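Local coordinates for TRAP solute Binding Protein (Uncultured marine bacterium, PDB 5I7I), which probably serves as the extracytoplasmic solute-binding component of a TRAP transporter, binding aromatic acids such as 3-hydroxybenzoate, at residues Leu217-Gly229 with Leu284-Ser296. Numbering follows the deposited sequence.
Sequences LHELTKAHTTVSG and LALDAGGTIHSLS
Ser228 meets Leu295 at the far end of two parallel strands, 223-227 and 291-295. Its OG is folded back between the backbone N and the carbonyl carbon (chi1 66°). That turn brings Ser228 OG within 2.7 Å of Leu295 O, which also accepts from Ser228 N at 2.9 Å. The N-H lies in the carbonyl plane, while the hydroxyl comes in tilted by 20°. With an alanine here the hydroxyl donor goes, and Leu295 O would probably keep only the Ser228 N bond of this pair. Strand 291-295 is an outermost strand of the six-stranded mixed sheet, and 223-227 joins it to 148-151. The ladder between the pair includes a straight bond from Thr226 N to His293 O.

On one face Thr225 and His293 lie side by side, pointing the same way. The side chains of Thr225 and Leu295 cross at about a right angle, and Thr225 CG2 touches Leu295 CG at 3.7 Å. Thr225 OG1 is bonded to Ile156 O. On the other face Ile292 extends CD1 to His224 CB, 4.0 Å away, and to Thr226 CG2.

The His224 ring turns its CD2 edge to Thr291 O, 3.1 Å away. Its ND1 is bonded to His150, and Trp209 also meets the ring. Water 1 sits in the ring plane, 2.8 Å from His224 NE2, and is hydrogen-bonded to His218 O and Ala285 O. Beyond it, His218 CB packs on Ala285 CB at 3.7 Å, and the ring edge at CD2 faces Leu284 O. The side chain of His218 is about 13 Å from the bound 3-hydroxybenzoate. These contacts join helix 217-220 to the end of helix 264-287, which closes with a Schellman motif at Gly289.

The strands are thus held mostly by backbone bonds. A doubly gripped Leu295 O secures one end, and at the other a water ties His218 O, His224 NE2 and Ala285 O together.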
loop_
_atom_site.group_PDB
_atom_site.type_symbol
_atom_site.label_atom_id
_atom_site.label_comp_id
_atom_site.label_asym_id
_atom_site.label_seq_id
_atom_site.Cartn_x
_atom_site.Cartn_y
_atom_site.Cartn_z
ATOM N N LEU A 217 -3.110 -8.172 -14.758
ATOM C CA LEU A 217 -3.580 -6.831 -15.074
ATOM C C LEU A 217 -2.752 -6.162 -16.161
ATOM O O LEU A 217 -3.226 -5.208 -16.788
ATOM C CB LEU A 217 -3.560 -5.953 -13.827
ATOM C CG LEU A 217 -4.537 -6.413 -12.740
ATOM C CD1 LEU A 217 -4.404 -5.600 -11.473
ATOM C CD2 LEU A 217 -5.981 -6.350 -13.230
ATOM N N HIS A 218 -1.523 -6.608 -16.374
ATOM C CA HIS A 218 -0.702 -6.079 -17.452
ATOM C C HIS A 218 -1.072 -6.659 -18.804
ATOM O O HIS A 218 -0.608 -6.133 -19.827
ATOM C CB HIS A 218 0.754 -6.361 -17.149
ATOM C CG HIS A 218 1.061 -7.814 -17.139
ATOM N ND1 HIS A 218 0.440 -8.699 -16.278
ATOM C CD2 HIS A 218 1.885 -8.547 -17.914
ATOM C CE1 HIS A 218 0.885 -9.918 -16.520
ATOM N NE2 HIS A 218 1.766 -9.851 -17.505
ATOM N N GLU A 219 -1.877 -7.731 -18.825
ATOM C CA GLU A 219 -2.502 -8.209 -20.051
ATOM C C GLU A 219 -3.777 -7.447 -20.355
ATOM O O GLU A 219 -4.073 -7.190 -21.526
ATOM C CB GLU A 219 -2.796 -9.716 -19.954
ATOM C CG GLU A 219 -1.534 -10.574 -19.839
ATOM C CD GLU A 219 -1.827 -12.068 -19.725
ATOM O OE1 GLU A 219 -2.998 -12.454 -19.541
ATOM O OE2 GLU A 219 -0.868 -12.867 -19.829
ATOM N N LEU A 220 -4.515 -7.047 -19.320
ATOM C CA LEU A 220 -5.813 -6.424 -19.492
ATOM C C LEU A 220 -5.727 -4.918 -19.674
ATOM O O LEU A 220 -6.696 -4.310 -20.134
ATOM C CB LEU A 220 -6.699 -6.765 -18.293
ATOM C CG LEU A 220 -6.996 -8.245 -18.125
ATOM C CD1 LEU A 220 -7.593 -8.507 -16.768
ATOM C CD2 LEU A 220 -7.938 -8.720 -19.206
ATOM N N THR A 221 -4.596 -4.306 -19.333
ATOM C CA THR A 221 -4.356 -2.905 -19.639
ATOM C C THR A 221 -3.043 -2.785 -20.395
ATOM O O THR A 221 -2.031 -3.351 -19.972
ATOM C CB THR A 221 -4.332 -2.016 -18.383
ATOM O OG1 THR A 221 -3.321 -2.436 -17.455
ATOM C CG2 THR A 221 -5.697 -2.004 -17.717
ATOM N N LYS A 222 -3.067 -2.075 -21.519
ATOM C CA LYS A 222 -1.882 -1.896 -22.334
ATOM C C LYS A 222 -1.354 -0.479 -22.327
ATOM O O LYS A 222 -0.255 -0.247 -22.831
ATOM C CB LYS A 222 -2.167 -2.322 -23.777
ATOM C CG LYS A 222 -2.500 -3.798 -23.922
ATOM C CD LYS A 222 -1.308 -4.685 -23.567
ATOM C CE LYS A 222 -1.649 -6.158 -23.650
ATOM N NZ LYS A 222 -2.328 -6.455 -24.929
ATOM N N ALA A 223 -2.083 0.476 -21.773
ATOM C CA ALA A 223 -1.599 1.845 -21.691
ATOM C C ALA A 223 -1.304 2.191 -20.241
ATOM O O ALA A 223 -2.140 1.979 -19.359
ATOM C CB ALA A 223 -2.616 2.818 -22.271
ATOM N N HIS A 224 -0.109 2.716 -19.996
ATOM C CA HIS A 224 0.379 2.958 -18.652
ATOM C C HIS A 224 1.039 4.322 -18.600
ATOM O O HIS A 224 1.833 4.668 -19.478
ATOM C CB HIS A 224 1.381 1.873 -18.259
ATOM C CG HIS A 224 0.916 0.494 -18.589
ATOM N ND1 HIS A 224 -0.019 -0.169 -17.835
ATOM C CD2 HIS A 224 1.227 -0.335 -19.609
ATOM C CE1 HIS A 224 -0.270 -1.349 -18.371
ATOM N NE2 HIS A 224 0.472 -1.476 -19.453
ATOM N N THR A 225 0.687 5.094 -17.575
ATOM C CA THR A 225 1.242 6.423 -17.374
ATOM C C THR A 225 1.835 6.536 -15.983
ATOM O O THR A 225 1.225 6.115 -14.996
ATOM C CB THR A 225 0.197 7.513 -17.629
ATOM O OG1 THR A 225 0.055 7.662 -19.037
ATOM C CG2 THR A 225 0.605 8.865 -17.047
ATOM N N THR A 226 3.020 7.096 -15.918
ATOM C CA THR A 226 3.674 7.430 -14.674
ATOM C C THR A 226 3.966 8.926 -14.674
ATOM O O THR A 226 3.559 9.654 -15.578
ATOM C CB THR A 226 4.918 6.565 -14.465
ATOM O OG1 THR A 226 5.348 6.731 -13.114
ATOM C CG2 THR A 226 6.049 6.965 -15.414
ATOM N N VAL A 227 4.676 9.387 -13.656
ATOM C CA VAL A 227 5.070 10.788 -13.603
ATOM C C VAL A 227 6.577 10.876 -13.471
ATOM O O VAL A 227 7.215 10.044 -12.814
ATOM C CB VAL A 227 4.369 11.601 -12.497
ATOM C CG1 VAL A 227 2.864 11.593 -12.696
ATOM C CG2 VAL A 227 4.722 11.057 -11.141
ATOM N N SER A 228 7.135 11.870 -14.135
ATOM C CA SER A 228 8.548 12.170 -14.019
ATOM C C SER A 228 8.799 12.953 -12.736
ATOM O O SER A 228 7.875 13.395 -12.054
ATOM C CB SER A 228 9.020 12.978 -15.220
ATOM O OG SER A 228 8.420 14.262 -15.243
ATOM N N GLY A 229 10.073 13.122 -12.406
ATOM C CA GLY A 229 10.430 13.846 -11.211
ATOM C C GLY A 229 10.542 12.949 -10.002
ATOM O O GLY A 229 10.530 11.725 -10.078
ATOM N N LEU A 284 7.447 -7.287 -17.561
ATOM C CA LEU A 284 6.343 -8.113 -18.044
ATOM C C LEU A 284 5.303 -7.281 -18.783
ATOM O O LEU A 284 4.769 -7.710 -19.810
ATOM C CB LEU A 284 5.697 -8.882 -16.885
ATOM C CG LEU A 284 6.504 -10.013 -16.261
ATOM C CD1 LEU A 284 5.814 -10.573 -15.036
ATOM C CD2 LEU A 284 6.752 -11.140 -17.279
ATOM N N ALA A 285 4.973 -6.105 -18.249
ATOM C CA ALA A 285 3.937 -5.280 -18.864
ATOM C C ALA A 285 4.365 -4.762 -20.228
ATOM O O ALA A 285 3.553 -4.701 -21.156
ATOM C CB ALA A 285 3.609 -4.111 -17.950
ATOM N N LEU A 286 5.628 -4.351 -20.361
ATOM C CA LEU A 286 6.096 -3.880 -21.659
ATOM C C LEU A 286 6.277 -5.037 -22.631
ATOM O O LEU A 286 5.945 -4.909 -23.812
ATOM C CB LEU A 286 7.384 -3.078 -21.485
ATOM C CG LEU A 286 7.190 -1.853 -20.573
ATOM C CD1 LEU A 286 8.425 -1.005 -20.638
ATOM C CD2 LEU A 286 5.921 -1.013 -20.867
ATOM N N ASP A 287 6.762 -6.186 -22.156
ATOM C CA ASP A 287 6.860 -7.350 -23.032
ATOM C C ASP A 287 5.489 -7.767 -23.564
ATOM O O ASP A 287 5.389 -8.279 -24.681
ATOM C CB ASP A 287 7.480 -8.515 -22.269
ATOM C CG ASP A 287 8.977 -8.360 -22.037
ATOM O OD1 ASP A 287 9.598 -7.432 -22.601
ATOM O OD2 ASP A 287 9.523 -9.193 -21.275
ATOM N N ALA A 288 4.425 -7.560 -22.782
ATOM C CA ALA A 288 3.064 -7.884 -23.198
ATOM C C ALA A 288 2.465 -6.872 -24.171
ATOM O O ALA A 288 1.309 -7.038 -24.577
ATOM C CB ALA A 288 2.158 -8.051 -21.972
ATOM N N GLY A 289 3.226 -5.866 -24.587
ATOM C CA GLY A 289 2.754 -4.901 -25.551
ATOM C C GLY A 289 2.323 -3.574 -24.971
ATOM O O GLY A 289 1.616 -2.826 -25.660
ATOM N N GLY A 290 2.728 -3.255 -23.767
ATOM C CA GLY A 290 2.306 -2.019 -23.159
ATOM C C GLY A 290 3.114 -0.827 -23.626
ATOM O O GLY A 290 4.263 -0.919 -24.067
ATOM N N THR A 291 2.503 0.340 -23.462
ATOM C CA THR A 291 3.191 1.615 -23.560
ATOM C C THR A 291 3.346 2.196 -22.167
ATOM O O THR A 291 2.535 1.932 -21.271
ATOM C CB THR A 291 2.430 2.631 -24.430
ATOM O OG1 THR A 291 1.083 2.784 -23.962
ATOM C CG2 THR A 291 2.423 2.208 -25.891
ATOM N N ILE A 292 4.393 2.995 -21.992
ATOM C CA ILE A 292 4.624 3.686 -20.736
ATOM C C ILE A 292 4.963 5.126 -21.058
ATOM O O ILE A 292 5.935 5.401 -21.783
ATOM C CB ILE A 292 5.696 2.997 -19.861
ATOM C CG1 ILE A 292 5.968 3.812 -18.591
ATOM C CG2 ILE A 292 6.992 2.793 -20.598
ATOM C CD1 ILE A 292 4.786 3.978 -17.714
ATOM N N HIS A 293 4.138 6.033 -20.563
ATOM C CA HIS A 293 4.241 7.456 -20.817
ATOM C C HIS A 293 4.488 8.141 -19.481
ATOM O O HIS A 293 3.835 7.823 -18.487
ATOM C CB HIS A 293 2.932 7.960 -21.422
ATOM C CG HIS A 293 2.940 9.414 -21.784
ATOM N ND1 HIS A 293 3.818 9.950 -22.696
ATOM C CD2 HIS A 293 2.160 10.441 -21.363
ATOM C CE1 HIS A 293 3.586 11.248 -22.816
ATOM N NE2 HIS A 293 2.586 11.572 -22.015
ATOM N N SER A 294 5.394 9.104 -19.458
ATOM C CA SER A 294 5.794 9.762 -18.220
ATOM C C SER A 294 5.439 11.244 -18.299
ATOM O O SER A 294 5.991 11.981 -19.124
ATOM C CB SER A 294 7.288 9.564 -17.989
ATOM O OG SER A 294 7.647 10.100 -16.728
ATOM N N LEU A 295 4.508 11.685 -17.459
ATOM C CA LEU A 295 4.075 13.072 -17.478
ATOM C C LEU A 295 5.169 14.005 -16.986
ATOM O O LEU A 295 5.883 13.720 -16.016
ATOM C CB LEU A 295 2.855 13.254 -16.583
ATOM C CG LEU A 295 1.661 12.361 -16.910
ATOM C CD1 LEU A 295 0.503 12.734 -16.000
ATOM C CD2 LEU A 295 1.255 12.500 -18.355
ATOM N N SER A 296 5.298 15.133 -17.669
ATOM C CA SER A 296 6.219 16.184 -17.278
ATOM C C SER A 296 5.586 17.521 -17.644
ATOM O O SER A 296 4.449 17.586 -18.126
ATOM C CB SER A 296 7.569 16.010 -17.986
ATOM O OG SER A 296 7.457 16.324 -19.363
HETATM O O HOH W 1 0.865 -3.892 -20.717
HETATM O O HOH W 2 0.919 4.845 -22.143
#